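Local coordinates for fatty acid-binding protein 2 (Manduca sexta, PDB 1MDC) that binds fatty acids in a 1:1 molar ratio, holding the lipid inside a beta-barrel, at residues F70-G75 against V80-T85; H93-D98 against A102-E107; N51-T54 against A59-V62; L20-L25 against I117-W122; D27-A32 against A76-K81. One frame throughout, in Å; residues are numbered along the deposited sequence. Where two conformers were deposited one is given.

Contact 1 of 5, residues F70-G75 against V80-T85; sequences FDDVIG and VKSMYT. With SO4 (sulfate ion), chain B.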
# COMPACT_ATOMS: atom_id res chain seq x y z
N PHE A 70 13.50 4.96 -1.67
CA PHE A 70 13.61 5.20 -3.09
C PHE A 70 12.48 6.09 -3.60
O PHE A 70 11.40 6.12 -3.00
CB PHE A 70 13.59 3.89 -3.84
CG PHE A 70 12.37 2.99 -3.67
CD1 PHE A 70 12.23 2.20 -2.50
CD2 PHE A 70 11.39 2.88 -4.66
CE1 PHE A 70 11.13 1.37 -2.37
CE2 PHE A 70 10.29 2.04 -4.53
CZ PHE A 70 10.16 1.26 -3.37
N ASP A 71 12.73 6.81 -4.70
CA ASP A 71 11.74 7.67 -5.31
C ASP A 71 10.71 6.74 -5.92
O ASP A 71 11.04 5.73 -6.55
CB ASP A 71 12.37 8.53 -6.40
CG ASP A 71 13.40 9.46 -5.87
OD1 ASP A 71 13.10 10.08 -4.78
OD2 ASP A 71 14.42 9.62 -6.44
N ASP A 72 9.44 7.05 -5.71
CA ASP A 72 8.37 6.20 -6.21
C ASP A 72 7.07 6.95 -6.58
O ASP A 72 6.94 8.12 -6.31
CB ASP A 72 8.09 5.25 -4.98
CG ASP A 72 7.27 3.95 -5.14
OD1 ASP A 72 7.12 3.51 -6.34
OD2 ASP A 72 6.81 3.39 -4.18
N VAL A 73 6.15 6.22 -7.21
CA VAL A 73 4.86 6.75 -7.63
C VAL A 73 3.83 5.72 -7.21
O VAL A 73 3.90 4.57 -7.63
CB VAL A 73 4.80 6.99 -9.11
CG1 VAL A 73 3.41 7.56 -9.39
CG2 VAL A 73 5.88 7.95 -9.58
N ILE A 74 2.88 6.12 -6.37
CA ILE A 74 1.85 5.21 -5.90
C ILE A 74 0.45 5.78 -6.04
O ILE A 74 0.25 6.96 -6.39
CB ILE A 74 2.10 4.90 -4.41
CG1 ILE A 74 2.03 6.16 -3.61
CG2 ILE A 74 3.49 4.24 -4.19
CD1 ILE A 74 1.78 5.86 -2.12
N GLY A 75 -0.56 4.96 -5.77
CA GLY A 75 -1.91 5.46 -5.87
C GLY A 75 -2.24 5.86 -7.28
O GLY A 75 -2.01 5.12 -8.22
N VAL A 80 6.21 10.06 -4.30
CA VAL A 80 6.63 9.99 -2.91
C VAL A 80 8.02 9.36 -2.78
O VAL A 80 8.63 8.95 -3.76
CB VAL A 80 5.64 9.05 -2.13
CG1 VAL A 80 4.20 9.60 -2.25
CG2 VAL A 80 5.70 7.59 -2.70
N LYS A 81 8.50 9.30 -1.56
CA LYS A 81 9.76 8.67 -1.24
C LYS A 81 9.20 7.43 -0.49
O LYS A 81 8.47 7.60 0.49
CB LYS A 81 10.64 9.42 -0.30
CG LYS A 81 11.97 8.78 -0.24
CD LYS A 81 12.79 9.18 -1.44
CE LYS A 81 13.99 10.00 -1.05
NZ LYS A 81 14.53 10.72 -2.18
N SER A 82 9.47 6.19 -0.93
CA SER A 82 8.91 5.03 -0.19
C SER A 82 10.03 4.28 0.51
O SER A 82 11.18 4.34 0.09
CB SER A 82 8.29 3.98 -1.20
OG SER A 82 7.05 4.29 -1.77
N MET A 83 9.70 3.56 1.56
CA MET A 83 10.68 2.76 2.26
C MET A 83 9.95 1.55 2.81
O MET A 83 9.02 1.71 3.60
CB MET A 83 11.49 3.47 3.38
CG MET A 83 12.73 2.70 3.79
SD MET A 83 12.34 1.88 5.32
CE MET A 83 12.99 3.05 6.45
N TYR A 84 10.31 0.34 2.40
CA TYR A 84 9.61 -0.78 2.95
C TYR A 84 10.58 -1.53 3.86
O TYR A 84 11.76 -1.59 3.57
CB TYR A 84 9.26 -1.82 1.89
CG TYR A 84 8.20 -1.51 0.87
CD1 TYR A 84 8.47 -0.62 -0.18
CD2 TYR A 84 6.95 -2.13 0.96
CE1 TYR A 84 7.50 -0.37 -1.13
CE2 TYR A 84 5.97 -1.87 0.04
CZ TYR A 84 6.26 -0.99 -1.03
OH TYR A 84 5.29 -0.75 -1.98
N THR A 85 10.05 -2.08 4.95
CA THR A 85 10.76 -2.88 5.95
C THR A 85 10.02 -4.22 5.88
O THR A 85 8.80 -4.21 6.07
CB THR A 85 10.56 -2.36 7.38
OG1 THR A 85 11.31 -1.16 7.41
CG2 THR A 85 11.22 -3.36 8.28
S SO4 B . 1.83 -1.28 -0.85
O1 SO4 B . 3.05 -2.05 -0.61
O2 SO4 B . 0.68 -2.16 -0.87
O3 SO4 B . 1.60 -0.30 0.22
O4 SO4 B . 1.94 -0.59 -2.17
O HOH W 1 5.49 0.74 -4.01

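Contact 2 of 5, residues H93-D98 against A102-E107; sequences HVVKGD and ATFKKE. With SO4 (sulfate ion), chain B.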
# COMPACT_ATOMS: atom_id res chain seq x y z
N HIS A 93 5.31 -0.18 5.04
CA HIS A 93 5.70 0.74 4.00
C HIS A 93 5.53 2.14 4.52
O HIS A 93 4.40 2.49 4.84
CB HIS A 93 4.65 0.57 2.89
CG HIS A 93 4.87 1.28 1.61
ND1 HIS A 93 3.98 1.10 0.47
CD2 HIS A 93 5.83 2.14 1.28
CE1 HIS A 93 4.50 1.85 -0.49
NE2 HIS A 93 5.57 2.50 -0.07
N VAL A 94 6.61 2.90 4.62
CA VAL A 94 6.53 4.26 5.11
C VAL A 94 6.61 5.13 3.90
O VAL A 94 7.49 4.89 3.07
CB VAL A 94 7.64 4.65 6.07
CG1 VAL A 94 7.49 6.12 6.55
CG2 VAL A 94 7.75 3.64 7.20
N VAL A 95 5.72 6.12 3.75
CA VAL A 95 5.83 6.93 2.55
C VAL A 95 5.88 8.38 2.93
O VAL A 95 5.15 8.77 3.83
CB VAL A 95 4.70 6.69 1.53
CG1 VAL A 95 4.57 5.21 1.15
CG2 VAL A 95 3.41 7.12 2.15
N LYS A 96 6.74 9.16 2.27
CA LYS A 96 6.86 10.60 2.58
C LYS A 96 6.48 11.38 1.35
O LYS A 96 7.07 11.20 0.31
CB LYS A 96 8.29 11.03 3.12
CG LYS A 96 8.59 12.53 3.16
CD LYS A 96 7.39 13.37 3.52
CE LYS A 96 7.82 14.80 3.47
NZ LYS A 96 6.84 15.67 4.08
N GLY A 97 5.48 12.25 1.43
CA GLY A 97 5.10 13.00 0.25
C GLY A 97 4.99 14.47 0.59
O GLY A 97 5.28 14.84 1.71
N ASP A 98 4.58 15.31 -0.34
CA ASP A 98 4.48 16.73 -0.00
C ASP A 98 3.47 16.97 1.12
O ASP A 98 3.62 17.87 1.96
CB ASP A 98 3.79 17.50 -1.16
CG ASP A 98 4.55 17.69 -2.40
OD1 ASP A 98 5.77 18.12 -2.18
OD2 ASP A 98 4.03 17.48 -3.48
N ALA A 102 2.91 8.83 5.76
CA ALA A 102 1.87 7.88 6.05
C ALA A 102 2.55 6.53 6.25
O ALA A 102 3.66 6.30 5.71
CB ALA A 102 0.87 7.74 4.93
N THR A 103 1.90 5.65 7.02
CA THR A 103 2.42 4.32 7.30
C THR A 103 1.39 3.29 6.90
O THR A 103 0.24 3.39 7.26
CB THR A 103 2.73 4.19 8.83
OG1 THR A 103 3.80 5.06 9.10
CG2 THR A 103 3.19 2.79 9.18
N PHE A 104 1.79 2.31 6.13
CA PHE A 104 0.87 1.27 5.72
C PHE A 104 1.47 -0.02 6.30
O PHE A 104 2.51 -0.47 5.82
CB PHE A 104 0.78 1.09 4.20
CG PHE A 104 0.51 2.40 3.48
CD1 PHE A 104 -0.72 2.96 3.46
CD2 PHE A 104 1.57 3.02 2.78
CE1 PHE A 104 -0.94 4.18 2.77
CE2 PHE A 104 1.37 4.21 2.09
CZ PHE A 104 0.11 4.79 2.11
N LYS A 105 0.85 -0.57 7.36
CA LYS A 105 1.32 -1.79 8.04
C LYS A 105 0.60 -2.98 7.41
O LYS A 105 -0.63 -3.11 7.54
CB LYS A 105 1.18 -1.65 9.57
CG LYS A 105 1.86 -2.77 10.40
CD LYS A 105 1.52 -2.62 11.90
CE LYS A 105 1.47 -3.84 12.86
NZ LYS A 105 2.24 -3.65 14.10
N LYS A 106 1.36 -3.84 6.69
CA LYS A 106 0.75 -4.98 6.02
C LYS A 106 1.03 -6.26 6.78
O LYS A 106 2.16 -6.68 6.86
CB LYS A 106 1.36 -5.06 4.64
CG LYS A 106 1.34 -3.71 3.94
CD LYS A 106 1.90 -3.63 2.50
CE LYS A 106 1.27 -4.54 1.47
NZ LYS A 106 1.97 -4.44 0.15
N GLU A 107 0.00 -6.87 7.33
CA GLU A 107 0.16 -8.09 8.09
C GLU A 107 -0.44 -9.28 7.38
O GLU A 107 -1.64 -9.31 7.13
CB GLU A 107 -0.46 -7.92 9.49
CG GLU A 107 0.26 -6.88 10.38
CD GLU A 107 -0.47 -6.71 11.70
OE1 GLU A 107 -1.51 -6.08 11.80
OE2 GLU A 107 0.05 -7.36 12.69
S SO4 B . 1.83 -1.28 -0.85
O1 SO4 B . 3.05 -2.05 -0.61
O2 SO4 B . 0.68 -2.16 -0.87
O3 SO4 B . 1.60 -0.30 0.22
O4 SO4 B . 1.94 -0.59 -2.17

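Contact 3 of 5, residues N51-T54 against A59-V62; sequences NTST and AKTV. Unlike the reference sequence in segment 51-54: N51 (reference Ile). Unlike the reference sequence in segment 59-62: A59 (reference Glu), K60 (reference Arg).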
# COMPACT_ATOMS: atom_id res chain seq x y z
N ASN A 51 6.93 -6.38 -5.99
CA ASN A 51 5.52 -6.24 -5.69
C ASN A 51 4.80 -5.94 -6.99
O ASN A 51 5.14 -4.99 -7.68
CB ASN A 51 5.40 -5.05 -4.70
CG ASN A 51 4.06 -4.71 -4.14
OD1 ASN A 51 3.81 -3.56 -3.73
ND2 ASN A 51 3.22 -5.71 -4.10
N THR A 52 3.83 -6.77 -7.33
CA THR A 52 3.07 -6.58 -8.54
C THR A 52 1.67 -6.17 -8.11
O THR A 52 1.04 -6.87 -7.33
CB THR A 52 2.89 -7.85 -9.38
OG1 THR A 52 4.13 -8.24 -9.88
CG2 THR A 52 1.92 -7.52 -10.53
N SER A 53 1.19 -5.03 -8.62
CA SER A 53 -0.14 -4.49 -8.27
C SER A 53 -0.95 -4.22 -9.55
O SER A 53 -0.37 -3.89 -10.59
CB SER A 53 -0.03 -3.19 -7.48
OG SER A 53 0.63 -2.24 -8.29
N THR A 54 -2.29 -4.36 -9.44
CA THR A 54 -3.22 -4.09 -10.56
C THR A 54 -4.27 -3.14 -9.98
O THR A 54 -4.38 -2.99 -8.75
CB THR A 54 -4.05 -5.34 -11.00
OG1 THR A 54 -4.84 -5.89 -9.91
CG2 THR A 54 -3.13 -6.45 -11.48
N ALA A 59 -1.44 -1.64 -13.98
CA ALA A 59 -0.59 -2.77 -13.60
C ALA A 59 0.92 -2.44 -13.62
O ALA A 59 1.46 -1.89 -14.58
CB ALA A 59 -0.91 -4.04 -14.40
N LYS A 60 1.61 -2.79 -12.52
CA LYS A 60 3.05 -2.55 -12.38
C LYS A 60 3.75 -3.52 -11.43
O LYS A 60 3.12 -4.03 -10.50
CB LYS A 60 3.45 -1.14 -11.98
CG LYS A 60 2.91 -0.63 -10.67
CD LYS A 60 2.50 0.82 -10.87
CE LYS A 60 2.62 1.71 -9.64
NZ LYS A 60 2.17 3.11 -9.90
N THR A 61 5.04 -3.73 -11.70
CA THR A 61 5.88 -4.59 -10.90
C THR A 61 7.11 -3.80 -10.49
O THR A 61 7.92 -3.46 -11.35
CB THR A 61 6.26 -5.87 -11.56
OG1 THR A 61 5.07 -6.61 -11.84
CG2 THR A 61 7.11 -6.68 -10.58
N VAL A 62 7.26 -3.48 -9.19
CA VAL A 62 8.40 -2.72 -8.68
C VAL A 62 9.25 -3.55 -7.72
O VAL A 62 8.73 -4.35 -6.94
CB VAL A 62 7.82 -1.53 -7.96
CG1 VAL A 62 8.96 -0.66 -7.49
CG2 VAL A 62 6.96 -0.79 -8.99

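Contact 4 of 5, residues L20-L25 against I117-W122; sequences LKSAGL and ITSSNW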
# COMPACT_ATOMS: atom_id res chain seq x y z
N LEU A 20 -7.70 9.43 2.65
CA LEU A 20 -7.34 10.12 1.42
C LEU A 20 -7.56 11.62 1.52
O LEU A 20 -6.84 12.42 0.91
CB LEU A 20 -8.11 9.56 0.28
CG LEU A 20 -7.73 8.09 0.00
CD1 LEU A 20 -8.70 7.51 -0.98
CD2 LEU A 20 -6.35 7.98 -0.59
N LYS A 21 -8.57 12.02 2.29
CA LYS A 21 -8.86 13.44 2.47
C LYS A 21 -7.70 14.10 3.19
O LYS A 21 -7.23 15.18 2.88
CB LYS A 21 -10.18 13.76 3.19
CG LYS A 21 -11.40 13.45 2.31
CD LYS A 21 -12.66 13.43 3.17
CE LYS A 21 -13.95 13.44 2.43
NZ LYS A 21 -14.99 12.77 3.22
N SER A 22 -7.19 13.41 4.18
CA SER A 22 -6.08 13.91 4.96
C SER A 22 -4.83 14.03 4.13
O SER A 22 -3.85 14.65 4.56
CB SER A 22 -5.85 12.99 6.17
OG SER A 22 -4.94 11.90 5.80
N ALA A 23 -4.87 13.42 2.95
CA ALA A 23 -3.72 13.46 2.07
C ALA A 23 -3.80 14.62 1.07
O ALA A 23 -2.87 14.86 0.27
CB ALA A 23 -3.37 12.11 1.46
N GLY A 24 -4.92 15.35 1.11
CA GLY A 24 -5.11 16.48 0.22
C GLY A 24 -5.26 16.11 -1.26
O GLY A 24 -4.93 16.90 -2.15
N LEU A 25 -5.75 14.91 -1.55
CA LEU A 25 -5.90 14.56 -2.95
C LEU A 25 -7.14 15.21 -3.52
O LEU A 25 -8.09 15.54 -2.80
CB LEU A 25 -6.13 13.05 -3.12
CG LEU A 25 -5.04 12.13 -2.55
CD1 LEU A 25 -5.20 10.73 -3.09
CD2 LEU A 25 -3.63 12.56 -2.85
N ILE A 117 -3.59 1.66 8.05
CA ILE A 117 -2.99 2.88 7.59
C ILE A 117 -3.18 4.05 8.52
O ILE A 117 -4.30 4.28 8.95
CB ILE A 117 -3.84 3.17 6.33
CG1 ILE A 117 -3.73 2.01 5.32
CG2 ILE A 117 -3.24 4.42 5.73
CD1 ILE A 117 -4.60 2.16 4.06
N THR A 118 -2.09 4.75 8.81
CA THR A 118 -2.10 5.92 9.68
C THR A 118 -1.47 7.08 8.89
O THR A 118 -0.68 6.84 7.96
CB THR A 118 -1.50 5.69 11.03
OG1 THR A 118 -0.24 5.09 10.87
CG2 THR A 118 -2.42 4.82 11.90
N SER A 119 -1.82 8.33 9.22
CA SER A 119 -1.30 9.51 8.50
C SER A 119 -0.85 10.60 9.45
O SER A 119 -1.33 10.69 10.56
CB SER A 119 -2.58 10.01 7.83
OG SER A 119 -2.55 11.35 7.50
N SER A 120 0.08 11.44 9.04
CA SER A 120 0.49 12.47 9.97
C SER A 120 -0.52 13.62 10.00
O SER A 120 -0.39 14.54 10.80
CB SER A 120 1.88 13.02 9.61
OG SER A 120 1.82 13.50 8.27
N ASN A 121 -1.53 13.60 9.14
CA ASN A 121 -2.48 14.71 9.16
C ASN A 121 -3.85 14.43 9.74
O ASN A 121 -4.70 15.31 9.70
CB ASN A 121 -2.74 15.11 7.70
CG ASN A 121 -1.49 15.73 7.07
OD1 ASN A 121 -0.60 16.23 7.75
ND2 ASN A 121 -1.44 15.73 5.75
N TRP A 122 -4.06 13.23 10.28
CA TRP A 122 -5.33 12.87 10.83
C TRP A 122 -5.15 11.86 11.90
O TRP A 122 -4.18 11.16 11.89
CB TRP A 122 -5.89 12.01 9.69
CG TRP A 122 -7.28 11.61 9.90
CD1 TRP A 122 -8.25 12.31 10.54
CD2 TRP A 122 -7.85 10.41 9.45
NE1 TRP A 122 -9.42 11.60 10.51
CE2 TRP A 122 -9.19 10.43 9.83
CE3 TRP A 122 -7.35 9.34 8.78
CZ2 TRP A 122 -10.04 9.40 9.55
CZ3 TRP A 122 -8.21 8.32 8.50
CH2 TRP A 122 -9.53 8.36 8.88

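Contact 5 of 5, residues D27-A32 against A76-K81; sequences DDKIQA and AGDSVK. Unlike the reference sequence in segment 76-81: D78 (reference Glu).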
# COMPACT_ATOMS: atom_id res chain seq x y z
N ASP A 27 -10.76 15.56 -5.47
CA ASP A 27 -11.96 14.76 -5.41
C ASP A 27 -12.02 13.66 -6.47
O ASP A 27 -12.49 12.56 -6.21
CB ASP A 27 -13.27 15.62 -5.39
CG ASP A 27 -13.41 16.51 -4.16
OD1 ASP A 27 -12.64 16.09 -3.18
OD2 ASP A 27 -14.14 17.53 -4.09
N ASP A 28 -11.55 13.92 -7.67
CA ASP A 28 -11.61 12.86 -8.66
C ASP A 28 -10.67 11.71 -8.35
O ASP A 28 -10.96 10.55 -8.66
CB ASP A 28 -11.13 13.35 -10.01
CG ASP A 28 -12.15 14.13 -10.73
OD1 ASP A 28 -13.34 14.12 -10.19
OD2 ASP A 28 -11.89 14.72 -11.72
N LYS A 29 -9.51 12.03 -7.76
CA LYS A 29 -8.55 10.99 -7.42
C LYS A 29 -9.09 10.18 -6.27
O LYS A 29 -8.93 8.96 -6.19
CB LYS A 29 -7.18 11.48 -7.02
CG LYS A 29 -6.30 11.63 -8.24
CD LYS A 29 -5.14 12.52 -7.88
CE LYS A 29 -3.95 12.52 -8.84
NZ LYS A 29 -2.66 12.73 -8.13
N ILE A 30 -9.75 10.89 -5.37
CA ILE A 30 -10.32 10.24 -4.23
C ILE A 30 -11.40 9.26 -4.69
O ILE A 30 -11.46 8.13 -4.25
CB ILE A 30 -10.82 11.24 -3.23
CG1 ILE A 30 -9.66 11.85 -2.48
CG2 ILE A 30 -11.78 10.55 -2.28
CD1 ILE A 30 -10.12 12.91 -1.43
N GLN A 31 -12.26 9.69 -5.60
CA GLN A 31 -13.31 8.82 -6.10
C GLN A 31 -12.75 7.58 -6.82
O GLN A 31 -13.23 6.46 -6.67
CB GLN A 31 -14.30 9.63 -7.03
CG GLN A 31 -15.50 8.84 -7.65
CD GLN A 31 -16.32 9.67 -8.67
OE1 GLN A 31 -15.77 10.32 -9.57
NE2 GLN A 31 -17.64 9.65 -8.53
N ALA A 32 -11.72 7.78 -7.62
CA ALA A 32 -11.15 6.68 -8.33
C ALA A 32 -10.52 5.70 -7.35
O ALA A 32 -10.70 4.49 -7.44
CB ALA A 32 -10.13 7.17 -9.36
N ALA A 76 -2.80 7.03 -7.42
CA ALA A 76 -3.17 7.48 -8.72
C ALA A 76 -2.22 8.54 -9.20
O ALA A 76 -2.62 9.64 -9.51
CB ALA A 76 -4.59 8.03 -8.66
N GLY A 77 -0.96 8.18 -9.24
CA GLY A 77 0.11 9.05 -9.69
C GLY A 77 0.79 9.96 -8.68
O GLY A 77 1.39 10.94 -9.11
N ASP A 78 0.72 9.65 -7.39
CA ASP A 78 1.33 10.48 -6.36
C ASP A 78 2.81 10.22 -6.21
O ASP A 78 3.20 9.08 -6.06
CB ASP A 78 0.54 10.22 -5.04
CG ASP A 78 -0.98 10.37 -5.30
OD1 ASP A 78 -1.32 11.62 -5.41
OD2 ASP A 78 -1.82 9.46 -5.45
N SER A 79 3.61 11.29 -6.25
CA SER A 79 5.07 11.17 -6.12
C SER A 79 5.48 11.09 -4.68
O SER A 79 5.14 11.96 -3.91
CB SER A 79 5.83 12.39 -6.68
OG SER A 79 5.46 12.51 -8.07
N VAL A 80 6.21 10.06 -4.30
CA VAL A 80 6.63 9.99 -2.91
C VAL A 80 8.02 9.36 -2.78
O VAL A 80 8.63 8.95 -3.76
CB VAL A 80 5.64 9.05 -2.13
CG1 VAL A 80 4.20 9.60 -2.25
CG2 VAL A 80 5.70 7.59 -2.70
N LYS A 81 8.50 9.30 -1.56
CA LYS A 81 9.76 8.67 -1.24
C LYS A 81 9.20 7.43 -0.49
O LYS A 81 8.47 7.60 0.49
CB LYS A 81 10.64 9.42 -0.30
CG LYS A 81 11.97 8.78 -0.24
CD LYS A 81 12.79 9.18 -1.44
CE LYS A 81 13.99 10.00 -1.05
NZ LYS A 81 14.53 10.72 -2.18

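Contact 1 of 5, residues F70-G75 against V80-T85
S82 OG donates a short bond, 2.6 Å, to OD2 of D72, entering by the anti lone pair, the one turned away from OD1. The bond runs diagonally across the hairpin of strands 70-74 and 78-87 in the fatty-acid-binding protein beta-barrel, because the antiparallel register sets D72 against V80 and F70 against S82, both as hydrogen-bonded pairs. D72 keeps CG opposite its backbone N (chi1 -165°), which swings the carboxylate across to the hydroxyl, and S82 OG is shared with H93 NE2 on the next strand.

The remaining contacts on this face are apolar. S82 CB lies over the ring of F70, 4.2 Å from its centroid and 22° off the normal, displaced toward the rim. The far end of that ring, CZ, touches CE1 of Y84 at 3.8 Å, and there F70 meets the tyrosine at its edge. Toward the turn, I74 CG1 packs crosswise on V80 CG2 at 4.0 Å; I74 also touches the bound palmitate.

D71 and K81 form the non-hydrogen-bonded pair and occupy the other face. The lysine chain bends twice before its NZ reaches D71 OD1 at 3.0 Å, a salt bridge approached from the syn side but 30° out of the carboxylate plane.

A sulfate, probably from the crystallisation liquor, lies at the edge of the Y84 ring. One water lies between D72 and Y84: it donates to D72 OD2 at 3.0 Å and sits a short 2.5 Å from Y84 OH.

Contact 2 of 5, residues H93-D98 against A102-E107
Backbone bonds couple H93 to F104 and V95 to A102, each pair bonded in both directions, with V94 and T103 as the non-hydrogen-bonded pair between them. The four bonds run from 2.8 Å (V95 N to A102 O) to 3.0 Å (A102 N to V95 O), as expected of a regular antiparallel pairing.

The apolar contacts centre on V95. Its CG1 meets CE2 of F104 at 3.5 Å, in the plane of the phenyl ring and at its edge, while CG2 rests on A102 CB at 3.8 Å. The side chains of H93 and F104 lie side by side and point the same way, but their ring planes are inclined at 59°, the centroids 5.5 Å apart.

Electrostatic contacts converge on the sulfate. H93 holds CG anti to its own N (chi1 -173°), which carries ND1 to sulfate O3 for a nearly straight bond of 2.8 Å, while K106 NZ grips O1 at 2.7 Å and also bonds O2. The anion would probably favour a protonated imidazole. A leucine at H93 would probably leave sulfate O3 without this donor and S82 OG without its NE2 partner. K106 also bonds Q40, a hexadecanoate-binding residue, and V95, A102 and K106 touch the palmitate. This inner face, with apolar side chains and a basic group beside the ligand, is part of the wall of the lipid cavity of the fatty-acid-binding protein barrel.

Contact 3 of 5, residues N51-T54 against A59-V62
The hydroxyls of T52 and T61 meet across the strands, OG1 to OG1 at 2.7 Å, in a hydrogen bond whose donor could be either. The two residues form a non-hydrogen-bonded pair of the antiparallel hairpin made by strands 48-54 and 60-64 in the beta-barrel. Both threonines set OG1 opposite their carbonyl carbon (chi1 -67° and -60°), which turns the two hydroxyls toward each other while the side chains cross obliquely. The pairing is close: the CA atoms of T52 and T61 are 4.2 Å apart.

On the other face N51 pairs with V62 and S53 with K60, each by two backbone bonds, such as N51 N to V62 O at 2.9 Å. The N51 side chain stands near Q40, a hexadecanoate-binding residue. The long arm of K60 leaves this pairing and carries NZ to V73 O, on the strand that follows in the chain. T54 turns OG1 instead to T39 OG1.

Carbon donors fill in between the amide bonds. T61 CA approaches N51 O at 3.3 Å and T52 CA approaches K60 O at 3.2 Å; the last of the series, A59 CA to S53 O at 3.2 Å, has an angle of 152° at the hydrogen.

Contact 4 of 5, residues L20-L25 against I117-W122
S119 OG takes part in two hydrogen bonds, donating to S22 OG at 3.0 Å and accepting from N121 N at 3.0 Å. The second closes an ST turn at the end of strand 112-119. S119 points its hydroxyl away from its own N (chi1 157°), which brings the oxygen beside its carbonyl and within range of both partners. S22 OG in turn is bonded to F19 O, one turn back in helix 16-21.

N121 supplies the second polar link. Its ND2 reaches S22 O at 2.9 Å with an N-H...O angle of 167°, and the carbonyl oxygen lies only 4° out of the amide plane, so the amide is well turned for the bond. ND2 has a further partner in A99 O. Beside these bonds the aliphatic parts close up: S22 CB is 3.7 Å from W122 CB and 4.1 Å from N121 CB.

The accepting carbonyl lies where the chain leaves helix 16-21. K21 to G24 make a type I turn closed by G24 N to K21 O at 2.9 Å, and G24 leaves with positive phi in a Schellman motif. The contact thus joins the first helix of the helix-turn-helix lid of the fatty-acid-binding protein barrel to the turn before strand 122-131, with the palmitate about 4 Å from the S119 side chain.

Read in order, N121 N, S119 OG, S22 OG and F19 O form one directed chain of hydrogen bonds. Each hydroxyl both donates and accepts, which probably strengthens its neighbours and fixes how the two hydroxyls are turned.

Contact 5 of 5, residues D27-A32 against A76-K81
K29 in helix 27-35 faces A76 with their CA atoms 6.6 Å apart, at a turn where G77 and D78 both stand opposite I74 as a G1 beta bulge. G77 takes phi 89° there, where any side chain would collide with A76 O, so the site calls for glycine.

The lysine extends along the turn. Its CG rests against A76 CB at 4.0 Å, and farther out CE passes A76 O at 3.2 Å, so the backbone carbonyl lies against the carbon next to the ammonium. A bend at the last torsion (chi4 -147°) then brings NZ to D78 OD1 at 3.2 Å. Lysine and aspartate arrive from opposite directions, and the result is a salt bridge whose hydrogen bond is weak.

The other carboxylate oxygen faces the turn itself: A76 N donates to D78 OD2 at 3.3 Å, from the anti side and 33° out of the carboxylate plane. D78 therefore divides its oxygens between the helix and the bulge, and L25, from the link between the helices, packs on it. A methionine in place of K29 would probably leave OD1 of D78 without its opposite charge.

Helix 27-35 thus meets the turn between strands 70-74 and 78-87 through one lysine. With the palmitate about 4 Å from the D78 side chain, this is the helix-turn-helix lid of a fatty-acid-binding protein meeting the barrel rim, in what is probably the portal region.

In the fold
Contacts 3, 1 and 2 follow one another along the chain as hairpins of one barrel, while contacts 4 and 5 bring the two lid helices onto its strands and turns. Contacts 1 and 2 meet where strands 78-87 and 90-97 lie side by side, S82 OG joining H93 NE2 at 2.9 Å, and both touch the sulfate. Between contacts 3 and 1, K60 NZ reaches V73 O at 3.2 Å. Contact 2 passes into contact 4 by T103 N to T118 O at 3.0 Å. L25 CD2 packs 3.6 Å from D78 OD1, where contacts 4 and 5 touch. The palmitate comes close to contacts 1, 2, 4 and 5, but stays about 7 Å from the N51 side chain.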